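Local coordinates for protein regulator of nonsense transcripts 2 (Homo sapiens, PDB 4CEM) that takes part in nonsense-mediated mRNA decay as the factor UPF2, probably serving through its three MIF4G domains as a scaffold for other proteins, at residues T56-K61 with H75-L80. Sequence-based numbering, arbitrary orientation.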
loop_
_atom_site.group_PDB
_atom_site.type_symbol
_atom_site.label_atom_id
_atom_site.label_comp_id
_atom_site.label_asym_id
_atom_site.label_seq_id
_atom_site.Cartn_x
_atom_site.Cartn_y
_atom_site.Cartn_z
ATOM N N THR A 56 -1.124 11.770 27.442
ATOM C CA THR A 56 -2.285 12.145 26.632
ATOM C C THR A 56 -1.844 13.065 25.513
ATOM O O THR A 56 -2.281 12.907 24.378
ATOM C CB THR A 56 -3.390 12.818 27.473
ATOM O OG1 THR A 56 -3.745 11.945 28.554
ATOM C CG2 THR A 56 -4.620 13.096 26.615
ATOM N N ALA A 57 -0.966 14.012 25.833
ATOM C CA ALA A 57 -0.390 14.894 24.817
ATOM C C ALA A 57 0.239 14.056 23.708
ATOM O O ALA A 57 -0.035 14.265 22.521
ATOM C CB ALA A 57 0.647 15.815 25.433
ATOM N N PHE A 58 1.046 13.075 24.110
ATOM C CA PHE A 58 1.735 12.225 23.160
ATOM C C PHE A 58 0.761 11.452 22.281
ATOM O O PHE A 58 0.913 11.441 21.056
ATOM C CB PHE A 58 2.692 11.269 23.869
ATOM C CG PHE A 58 3.528 10.463 22.924
ATOM C CD1 PHE A 58 4.457 11.087 22.105
ATOM C CD2 PHE A 58 3.367 9.084 22.825
ATOM C CE1 PHE A 58 5.221 10.357 21.211
ATOM C CE2 PHE A 58 4.136 8.347 21.942
ATOM C CZ PHE A 58 5.064 8.986 21.134
ATOM N N VAL A 59 -0.249 10.833 22.896
ATOM C CA VAL A 59 -1.277 10.112 22.136
ATOM C C VAL A 59 -1.936 11.001 21.088
ATOM O O VAL A 59 -2.319 10.525 20.022
ATOM C CB VAL A 59 -2.367 9.520 23.052
ATOM C CG1 VAL A 59 -3.576 9.053 22.236
ATOM C CG2 VAL A 59 -1.793 8.365 23.865
ATOM N N LYS A 60 -2.053 12.290 21.381
ATOM C CA LYS A 60 -2.658 13.218 20.439
ATOM C C LYS A 60 -1.723 13.503 19.272
ATOM O O LYS A 60 -2.164 13.557 18.127
ATOM C CB LYS A 60 -3.042 14.524 21.132
ATOM C CG LYS A 60 -4.013 15.361 20.323
ATOM C CD LYS A 60 -4.383 16.635 21.060
ATOM C CE LYS A 60 -5.279 17.524 20.213
ATOM N NZ LYS A 60 -5.593 18.795 20.920
ATOM N N LYS A 61 -0.435 13.684 19.559
ATOM C CA LYS A 61 0.567 13.895 18.506
ATOM C C LYS A 61 0.622 12.731 17.538
ATOM O O LYS A 61 0.834 12.924 16.341
ATOM C CB LYS A 61 1.954 14.122 19.106
ATOM C CG LYS A 61 2.245 15.576 19.422
ATOM C CD LYS A 61 3.284 15.712 20.514
ATOM C CE LYS A 61 3.471 17.168 20.913
ATOM N NZ LYS A 61 3.319 17.360 22.388
ATOM N N HIS A 75 11.923 10.889 20.832
ATOM C CA HIS A 75 12.446 11.472 22.068
ATOM C C HIS A 75 11.399 11.462 23.151
ATOM O O HIS A 75 11.651 11.014 24.258
ATOM C CB HIS A 75 12.931 12.893 21.818
ATOM C CG HIS A 75 13.318 13.634 23.072
ATOM N ND1 HIS A 75 12.430 14.348 23.788
ATOM C CD2 HIS A 75 14.542 13.758 23.725
ATOM C CE1 HIS A 75 13.052 14.898 24.850
ATOM N NE2 HIS A 75 14.343 14.535 24.810
ATOM N N ASP A 76 10.203 11.936 22.832
ATOM C CA ASP A 76 9.109 11.907 23.787
ATOM C C ASP A 76 8.790 10.483 24.193
ATOM O O ASP A 76 8.709 10.181 25.386
ATOM C CB ASP A 76 7.856 12.561 23.213
ATOM C CG ASP A 76 8.021 14.048 22.994
ATOM O OD1 ASP A 76 8.980 14.645 23.550
ATOM O OD2 ASP A 76 7.188 14.621 22.251
ATOM N N PHE A 77 8.608 9.611 23.207
ATOM C CA PHE A 77 8.313 8.207 23.482
ATOM C C PHE A 77 9.230 7.614 24.553
ATOM O O PHE A 77 8.754 6.967 25.492
ATOM C CB PHE A 77 8.416 7.376 22.203
ATOM C CG PHE A 77 8.145 5.909 22.407
ATOM C CD1 PHE A 77 6.857 5.408 22.310
ATOM C CD2 PHE A 77 9.182 5.028 22.685
ATOM C CE1 PHE A 77 6.605 4.062 22.493
ATOM C CE2 PHE A 77 8.938 3.678 22.862
ATOM C CZ PHE A 77 7.646 3.193 22.770
ATOM N N ASN A 78 10.537 7.848 24.433
ATOM C CA ASN A 78 11.481 7.198 25.337
ATOM C C ASN A 78 11.373 7.629 26.791
ATOM O O ASN A 78 11.856 6.920 27.679
ATOM C CB ASN A 78 12.920 7.327 24.835
ATOM C CG ASN A 78 13.212 6.376 23.678
ATOM O OD1 ASN A 78 12.905 5.180 23.749
ATOM N ND2 ASN A 78 13.788 6.908 22.598
ATOM N N GLY A 79 10.739 8.775 27.037
ATOM C CA GLY A 79 10.594 9.306 28.392
ATOM C C GLY A 79 9.280 8.979 29.092
ATOM O O GLY A 79 9.163 9.156 30.306
ATOM N N LEU A 80 8.301 8.505 28.327
ATOM C CA LEU A 80 6.964 8.243 28.830
ATOM C C LEU A 80 6.767 6.780 29.221
ATOM O O LEU A 80 7.321 5.880 28.600
ATOM C CB LEU A 80 5.930 8.587 27.758
ATOM C CG LEU A 80 5.876 9.995 27.179
ATOM C CD1 LEU A 80 4.748 10.079 26.170
ATOM C CD2 LEU A 80 5.662 11.017 28.278
#
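Phe58 of helix 52-61 meets Asp76 and Phe77 of helix 70-79 and Leu80 just beyond it, joining the two helices of an antiparallel hairpin, with 144° between the local axes, which stay 10.8 Å apart at their closest. A chi1 of -174° sets CG opposite the backbone N of Phe58 and brings the ring against Phe77, with CZ 3.9 Å from Phe77 CB. Phe58 CE2 lies at the edge of the Phe77 ring, near its plane, 4.0 Å from CD1. Further round, Phe58 CD1 packs 3.9 Å from Asp76 CB, the carboxylate plane turned 82° from the ring, while Leu80 CD1 covers Phe58 CB and CG. In this all-helical MIF4G domain, built from stacked helical hairpins, helix 103-116 continues the apolar layer: Phe113 touches Phe58 and meets Phe77 edge-to-face. Were Phe58 an alanine, a gap would probably open beside Phe77 and the Asp76 methylene, with Leu80 CD1 keeping little more than the CB contact. At the more exposed margin, Lys61 NZ sits 4.7 Å from Asp76 OD2, too far for a salt bridge, though the opposite charges probably attract weakly, and His75 ND1 gives Asp76 OD1 a weak hydrogen bond of 3.5 Å.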